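Local coordinates for protein DegT/DnrJ/EryC1/StrS aminotransferase (Brucella abortus 2308, PDB 4QGR) that probably transfers amino groups as a pyridoxal-phosphate-dependent aminotransferase of the DegT/DnrJ/EryC1/StrS family, and is seen with the cofactor bound, at residues E263-A277 with P357-I371. Sequence-based numbering, arbitrary orientation.
Sequences EMEARDRIARRYNEA and PMHPYLSEADQDKII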
loop_
_atom_site.group_PDB
_atom_site.type_symbol
_atom_site.label_atom_id
_atom_site.label_comp_id
_atom_site.label_asym_id
_atom_site.label_seq_id
_atom_site.Cartn_x
_atom_site.Cartn_y
_atom_site.Cartn_z
ATOM N N GLU A 263 -23.402 -4.826 -15.746
ATOM C CA GLU A 263 -23.470 -5.437 -14.426
ATOM C C GLU A 263 -24.311 -4.635 -13.420
ATOM O O GLU A 263 -24.965 -5.225 -12.567
ATOM C CB GLU A 263 -22.071 -5.606 -13.848
ATOM C CG GLU A 263 -21.300 -6.743 -14.494
ATOM C CD GLU A 263 -19.938 -6.968 -13.883
ATOM O OE1 GLU A 263 -19.399 -6.037 -13.222
ATOM O OE2 GLU A 263 -19.395 -8.090 -14.009
ATOM N N MET A 264 -24.215 -3.302 -13.476
ATOM C CA MET A 264 -25.088 -2.422 -12.655
ATOM C C MET A 264 -26.571 -2.573 -13.004
ATOM O O MET A 264 -27.435 -2.616 -12.105
ATOM C CB MET A 264 -24.647 -0.958 -12.753
ATOM C CG MET A 264 -23.355 -0.722 -11.987
ATOM S SD MET A 264 -23.582 -0.915 -10.206
ATOM C CE MET A 264 -22.095 -1.742 -9.684
ATOM N N GLU A 265 -26.873 -2.740 -14.287
ATOM C CA GLU A 265 -28.264 -3.031 -14.654
ATOM C C GLU A 265 -28.705 -4.339 -14.034
ATOM O O GLU A 265 -29.840 -4.454 -13.529
ATOM C CB GLU A 265 -28.444 -3.030 -16.185
ATOM C CG GLU A 265 -28.111 -1.670 -16.791
ATOM C CD GLU A 265 -28.012 -1.689 -18.319
ATOM O OE1 GLU A 265 -28.247 -2.752 -18.938
ATOM O OE2 GLU A 265 -27.702 -0.624 -18.905
ATOM N N ALA A 266 -27.832 -5.343 -14.091
ATOM C CA ALA A 266 -28.135 -6.644 -13.547
ATOM C C ALA A 266 -28.345 -6.588 -12.044
ATOM O O ALA A 266 -29.285 -7.150 -11.525
ATOM C CB ALA A 266 -27.022 -7.647 -13.884
ATOM N N ARG A 267 -27.452 -5.896 -11.348
ATOM C CA ARG A 267 -27.570 -5.768 -9.895
ATOM C C ARG A 267 -28.912 -5.109 -9.517
ATOM O O ARG A 267 -29.598 -5.582 -8.623
ATOM C CB ARG A 267 -26.402 -4.981 -9.345
ATOM C CG ARG A 267 -25.051 -5.668 -9.403
ATOM C CD ARG A 267 -23.870 -4.701 -9.179
ATOM N NE ARG A 267 -22.594 -5.413 -9.110
ATOM C CZ ARG A 267 -22.126 -6.069 -8.035
ATOM N NH1 ARG A 267 -22.772 -6.040 -6.882
ATOM N NH2 ARG A 267 -20.984 -6.737 -8.108
ATOM N N ASP A 268 -29.291 -4.060 -10.240
ATOM C CA ASP A 268 -30.539 -3.346 -9.965
ATOM C C ASP A 268 -31.713 -4.294 -10.125
ATOM O O ASP A 268 -32.635 -4.349 -9.269
ATOM C CB ASP A 268 -30.681 -2.154 -10.924
ATOM C CG ASP A 268 -31.907 -1.312 -10.624
ATOM O OD1 ASP A 268 -31.849 -0.524 -9.669
ATOM O OD2 ASP A 268 -32.920 -1.480 -11.338
ATOM N N ARG A 269 -31.675 -5.068 -11.208
ATOM C CA ARG A 269 -32.749 -6.052 -11.500
ATOM C C ARG A 269 -32.850 -7.109 -10.391
ATOM O O ARG A 269 -33.915 -7.403 -9.884
ATOM C CB ARG A 269 -32.524 -6.700 -12.868
ATOM C CG ARG A 269 -33.307 -7.967 -13.099
ATOM C CD ARG A 269 -32.978 -8.544 -14.471
ATOM N NE ARG A 269 -31.569 -8.917 -14.650
ATOM C CZ ARG A 269 -31.001 -10.001 -14.149
ATOM N NH1 ARG A 269 -31.662 -10.819 -13.344
ATOM N NH2 ARG A 269 -29.736 -10.243 -14.411
ATOM N N ILE A 270 -31.711 -7.631 -9.971
ATOM C CA ILE A 270 -31.643 -8.654 -8.943
ATOM C C ILE A 270 -32.122 -8.142 -7.575
ATOM O O ILE A 270 -32.916 -8.805 -6.892
ATOM C CB ILE A 270 -30.198 -9.230 -8.886
ATOM C CG1 ILE A 270 -29.948 -10.017 -10.193
ATOM C CG2 ILE A 270 -30.011 -10.106 -7.656
ATOM C CD1 ILE A 270 -28.467 -10.229 -10.505
ATOM N N ALA A 271 -31.664 -6.943 -7.196
ATOM C CA ALA A 271 -32.049 -6.332 -5.919
ATOM C C ALA A 271 -33.522 -6.073 -5.872
ATOM O O ALA A 271 -34.138 -6.290 -4.847
ATOM C CB ALA A 271 -31.303 -5.043 -5.679
ATOM N N ARG A 272 -34.088 -5.578 -6.976
ATOM C CA ARG A 272 -35.531 -5.276 -7.013
ATOM C C ARG A 272 -36.348 -6.548 -6.878
ATOM O O ARG A 272 -37.374 -6.571 -6.211
ATOM C CB ARG A 272 -35.899 -4.490 -8.285
ATOM C CG ARG A 272 -35.414 -3.042 -8.216
ATOM C CD ARG A 272 -35.755 -2.220 -9.466
ATOM N NE ARG A 272 -35.191 -0.862 -9.392
ATOM C CZ ARG A 272 -35.734 0.161 -8.713
ATOM N NH1 ARG A 272 -36.858 0.013 -8.018
ATOM N NH2 ARG A 272 -35.136 1.352 -8.710
ATOM N N ARG A 273 -35.872 -7.615 -7.496
ATOM C CA ARG A 273 -36.554 -8.902 -7.386
ATOM C C ARG A 273 -36.508 -9.430 -5.939
ATOM O O ARG A 273 -37.528 -9.936 -5.439
ATOM C CB ARG A 273 -36.000 -9.911 -8.392
ATOM C CG ARG A 273 -36.872 -11.144 -8.573
ATOM C CD ARG A 273 -36.477 -11.845 -9.862
ATOM N NE ARG A 273 -37.352 -12.985 -10.125
ATOM C CZ ARG A 273 -37.114 -14.249 -9.785
ATOM N NH1 ARG A 273 -35.989 -14.611 -9.179
ATOM N NH2 ARG A 273 -38.010 -15.185 -10.100
ATOM N N TYR A 274 -35.375 -9.321 -5.254
ATOM C CA TYR A 274 -35.368 -9.675 -3.831
ATOM C C TYR A 274 -36.342 -8.797 -3.045
ATOM O O TYR A 274 -37.080 -9.287 -2.179
ATOM C CB TYR A 274 -33.998 -9.440 -3.209
ATOM C CG TYR A 274 -32.936 -10.522 -3.249
ATOM C CD1 TYR A 274 -33.201 -11.861 -2.888
ATOM C CD2 TYR A 274 -31.611 -10.167 -3.534
ATOM C CE1 TYR A 274 -32.189 -12.805 -2.861
ATOM C CE2 TYR A 274 -30.589 -11.086 -3.504
ATOM C CZ TYR A 274 -30.879 -12.415 -3.148
ATOM O OH TYR A 274 -29.852 -13.314 -3.084
ATOM N N ASN A 275 -36.295 -7.486 -3.287
ATOM C CA ASN A 275 -37.082 -6.556 -2.456
ATOM C C ASN A 275 -38.579 -6.875 -2.567
ATOM O O ASN A 275 -39.245 -6.994 -1.541
ATOM C CB ASN A 275 -36.821 -5.086 -2.812
ATOM C CG ASN A 275 -35.463 -4.581 -2.294
ATOM O OD1 ASN A 275 -34.777 -5.245 -1.502
ATOM N ND2 ASN A 275 -35.102 -3.382 -2.706
ATOM N N GLU A 276 -39.063 -7.070 -3.795
ATOM C CA GLU A 276 -40.488 -7.339 -4.019
ATOM C C GLU A 276 -40.905 -8.687 -3.435
ATOM O O GLU A 276 -42.001 -8.825 -2.927
ATOM C CB GLU A 276 -40.845 -7.234 -5.514
ATOM C CG GLU A 276 -40.747 -5.791 -6.013
ATOM C CD GLU A 276 -41.628 -4.813 -5.210
ATOM O OE1 GLU A 276 -42.823 -5.132 -4.955
ATOM O OE2 GLU A 276 -41.133 -3.725 -4.813
ATOM N N ALA A 277 -40.006 -9.670 -3.442
ATOM C CA ALA A 277 -40.376 -11.010 -2.997
ATOM C C ALA A 277 -40.264 -11.160 -1.486
ATOM O O ALA A 277 -40.917 -12.036 -0.904
ATOM C CB ALA A 277 -39.512 -12.048 -3.697
ATOM N N PRO A 357 -26.436 -13.503 -1.034
ATOM C CA PRO A 357 -25.706 -13.532 -2.278
ATOM C C PRO A 357 -26.156 -12.418 -3.226
ATOM O O PRO A 357 -27.336 -12.186 -3.408
ATOM C CB PRO A 357 -26.035 -14.907 -2.848
ATOM C CG PRO A 357 -26.267 -15.755 -1.609
ATOM C CD PRO A 357 -26.991 -14.828 -0.678
ATOM N N MET A 358 -25.207 -11.689 -3.765
ATOM C CA MET A 358 -25.521 -10.530 -4.571
ATOM C C MET A 358 -24.369 -10.298 -5.518
ATOM O O MET A 358 -23.284 -9.998 -5.090
ATOM C CB MET A 358 -25.708 -9.304 -3.715
ATOM C CG MET A 358 -25.821 -8.007 -4.538
ATOM S SD MET A 358 -27.000 -7.957 -5.938
ATOM C CE MET A 358 -28.433 -8.047 -4.988
ATOM N N HIS A 359 -24.614 -10.538 -6.800
ATOM C CA HIS A 359 -23.638 -10.288 -7.859
ATOM C C HIS A 359 -24.392 -10.344 -9.190
ATOM O O HIS A 359 -25.543 -10.809 -9.226
ATOM C CB HIS A 359 -22.482 -11.299 -7.804
ATOM C CG HIS A 359 -22.899 -12.732 -7.808
ATOM N ND1 HIS A 359 -23.133 -13.436 -8.966
ATOM C CD2 HIS A 359 -23.183 -13.584 -6.797
ATOM C CE1 HIS A 359 -23.460 -14.672 -8.671
ATOM N NE2 HIS A 359 -23.506 -14.794 -7.362
ATOM N N PRO A 360 -23.750 -9.914 -10.288
ATOM C CA PRO A 360 -24.484 -9.828 -11.540
ATOM C C PRO A 360 -24.920 -11.152 -12.138
ATOM O O PRO A 360 -25.782 -11.140 -13.025
ATOM C CB PRO A 360 -23.499 -9.075 -12.475
ATOM C CG PRO A 360 -22.542 -8.375 -11.545
ATOM C CD PRO A 360 -22.407 -9.319 -10.402
ATOM N N TYR A 361 -24.317 -12.259 -11.695
ATOM C CA TYR A 361 -24.492 -13.587 -12.299
ATOM C C TYR A 361 -25.389 -14.551 -11.539
ATOM O O TYR A 361 -25.469 -15.754 -11.845
ATOM C CB TYR A 361 -23.114 -14.175 -12.568
ATOM C CG TYR A 361 -22.277 -13.145 -13.291
ATOM C CD1 TYR A 361 -22.385 -13.000 -14.658
ATOM C CD2 TYR A 361 -21.442 -12.258 -12.600
ATOM C CE1 TYR A 361 -21.699 -12.011 -15.329
ATOM C CE2 TYR A 361 -20.751 -11.262 -13.275
ATOM C CZ TYR A 361 -20.873 -11.165 -14.646
ATOM O OH TYR A 361 -20.242 -10.188 -15.384
ATOM N N LEU A 362 -26.107 -14.023 -10.549
ATOM C CA LEU A 362 -27.015 -14.842 -9.782
ATOM C C LEU A 362 -28.181 -15.232 -10.668
ATOM O O LEU A 362 -28.861 -14.378 -11.228
ATOM C CB LEU A 362 -27.507 -14.056 -8.569
ATOM C CG LEU A 362 -28.309 -14.809 -7.517
ATOM C CD1 LEU A 362 -27.398 -15.805 -6.787
ATOM C CD2 LEU A 362 -28.959 -13.820 -6.547
ATOM N N SER A 363 -28.421 -16.528 -10.802
ATOM C CA SER A 363 -29.491 -16.989 -11.699
ATOM C C SER A 363 -30.869 -16.815 -11.070
ATOM O O SER A 363 -31.014 -16.751 -9.842
ATOM C CB SER A 363 -29.276 -18.461 -12.048
ATOM O OG SER A 363 -29.534 -19.302 -10.917
ATOM N N GLU A 364 -31.893 -16.805 -11.922
ATOM C CA GLU A 364 -33.269 -16.775 -11.426
ATOM C C GLU A 364 -33.502 -17.946 -10.492
ATOM O O GLU A 364 -34.051 -17.775 -9.416
ATOM C CB GLU A 364 -34.280 -16.877 -12.561
ATOM C CG GLU A 364 -34.587 -15.596 -13.282
ATOM C CD GLU A 364 -35.930 -15.640 -13.993
ATOM O OE1 GLU A 364 -36.851 -16.393 -13.572
ATOM O OE2 GLU A 364 -36.053 -14.917 -14.992
ATOM N N ALA A 365 -33.082 -19.125 -10.919
ATOM C CA ALA A 365 -33.250 -20.339 -10.111
ATOM C C ALA A 365 -32.562 -20.235 -8.748
ATOM O O ALA A 365 -33.143 -20.611 -7.723
ATOM C CB ALA A 365 -32.773 -21.579 -10.886
ATOM N N ASP A 366 -31.358 -19.663 -8.706
ATOM C CA ASP A 366 -30.703 -19.553 -7.417
ATOM C C ASP A 366 -31.394 -18.499 -6.528
ATOM O O ASP A 366 -31.660 -18.717 -5.334
ATOM C CB ASP A 366 -29.222 -19.269 -7.598
ATOM C CG ASP A 366 -28.433 -20.525 -7.959
ATOM O OD1 ASP A 366 -28.956 -21.648 -7.795
ATOM O OD2 ASP A 366 -27.289 -20.381 -8.393
ATOM N N GLN A 367 -31.752 -17.382 -7.124
ATOM C CA GLN A 367 -32.522 -16.390 -6.406
ATOM C C GLN A 367 -33.847 -16.943 -5.895
ATOM O O GLN A 367 -34.197 -16.736 -4.733
ATOM C CB GLN A 367 -32.742 -15.150 -7.266
ATOM C CG GLN A 367 -33.276 -13.988 -6.482
ATOM C CD GLN A 367 -33.105 -12.658 -7.190
ATOM O OE1 GLN A 367 -33.150 -12.571 -8.407
ATOM N NE2 GLN A 367 -32.904 -11.608 -6.414
ATOM N N ASP A 368 -34.574 -17.674 -6.736
ATOM C CA ASP A 368 -35.811 -18.301 -6.282
ATOM C C ASP A 368 -35.593 -19.205 -5.073
ATOM O O ASP A 368 -36.412 -19.253 -4.181
ATOM C CB ASP A 368 -36.456 -19.130 -7.410
ATOM C CG ASP A 368 -37.004 -18.266 -8.547
ATOM O OD1 ASP A 368 -37.107 -17.029 -8.399
ATOM O OD2 ASP A 368 -37.310 -18.832 -9.607
ATOM N N LYS A 369 -34.496 -19.945 -5.076
ATOM C CA LYS A 369 -34.207 -20.872 -4.006
ATOM C C LYS A 369 -33.962 -20.091 -2.721
ATOM O O LYS A 369 -34.484 -20.441 -1.633
ATOM C CB LYS A 369 -32.987 -21.716 -4.355
ATOM C CG LYS A 369 -32.709 -22.806 -3.342
ATOM C CD LYS A 369 -31.296 -23.352 -3.464
ATOM C CE LYS A 369 -31.191 -24.655 -2.679
ATOM N NZ LYS A 369 -29.772 -25.125 -2.567
ATOM N N ILE A 370 -33.198 -19.006 -2.855
ATOM C CA ILE A 370 -32.883 -18.171 -1.702
ATOM C C ILE A 370 -34.177 -17.580 -1.158
ATOM O O ILE A 370 -34.452 -17.662 0.026
ATOM C CB ILE A 370 -31.865 -17.062 -2.069
ATOM C CG1 ILE A 370 -30.498 -17.655 -2.454
ATOM C CG2 ILE A 370 -31.685 -16.093 -0.923
ATOM C CD1 ILE A 370 -29.628 -16.744 -3.274
ATOM N N ILE A 371 -34.977 -16.986 -2.032
ATOM C CA ILE A 371 -36.271 -16.433 -1.615
ATOM C C ILE A 371 -37.101 -17.493 -0.890
ATOM O O ILE A 371 -37.716 -17.217 0.128
ATOM C CB ILE A 371 -37.035 -15.816 -2.818
ATOM C CG1 ILE A 371 -36.416 -14.477 -3.166
ATOM C CG2 ILE A 371 -38.522 -15.635 -2.535
ATOM C CD1 ILE A 371 -36.668 -14.039 -4.591
HETATM O O HOH W 1 -21.803 -7.672 -4.577
HETATM O O HOH W 2 -28.165 -12.598 -13.322
HETATM O O HOH W 3 -31.182 -13.350 -12.116
#
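Q367 reaches across to helix 247-278 and places one nitrogen at a carbonyl and over a ring. NE2 donates to I270 O at 2.8 Å, already bonded by Y274 N, and sits 3.3 Å above the centre of the Y274 ring. CG anti to the backbone N (chi1 -168°) and an extended chain carry it there. At the ring's edge the OH of Y274 donates 2.8 Å to P357 O, on an in-plane lone pair, while Y298 of strand 298-301 stacks on the tyrosine.

R273 grips D368 end-on: NH1 and NH2 both meet OD1, the NH2 bond being 2.7 Å long, with guanidinium and carboxylate planes 46° apart. E364 OE1 makes a long salt bridge over one guanidinium face, no N-H pointing at it. At the other end Y361 OH donates to E263 OE2 at 2.6 Å, using the anti lone pair; Q17 also bonds that oxygen and R20 the hydroxyl, tying in helix 14-20. Two waters link R269 to L362 O.

M358 CE is part of the apolar filling, 3.7 Å from I270 CG2 and near the Y274 ring edge; L362 CD2 touches I270 CG2 and the Y274 hydroxyl from another side. P360 packs on E263 and A266, its CD over a face of the R267 guanidinium; I371 CD1 meets A277 CB.

This joins the long helix to the C-terminal helix 364-377 and its lead-in loop, consistent with the small domain of a fold-type I aminotransferase; the R267 side chain is about 13 Å from bound pyridoxal phosphate. The helix axes, at -28° and 10.8 Å apart, flank a mainly apolar interior crossed by two bonds to backbone carbonyls, from the Y274 hydroxyl and Q367 NE2. I270 O, near the amide plane, fixes the turn of Q367, packing probably holds the ring, and the R273 network probably adds attraction on the more exposed side.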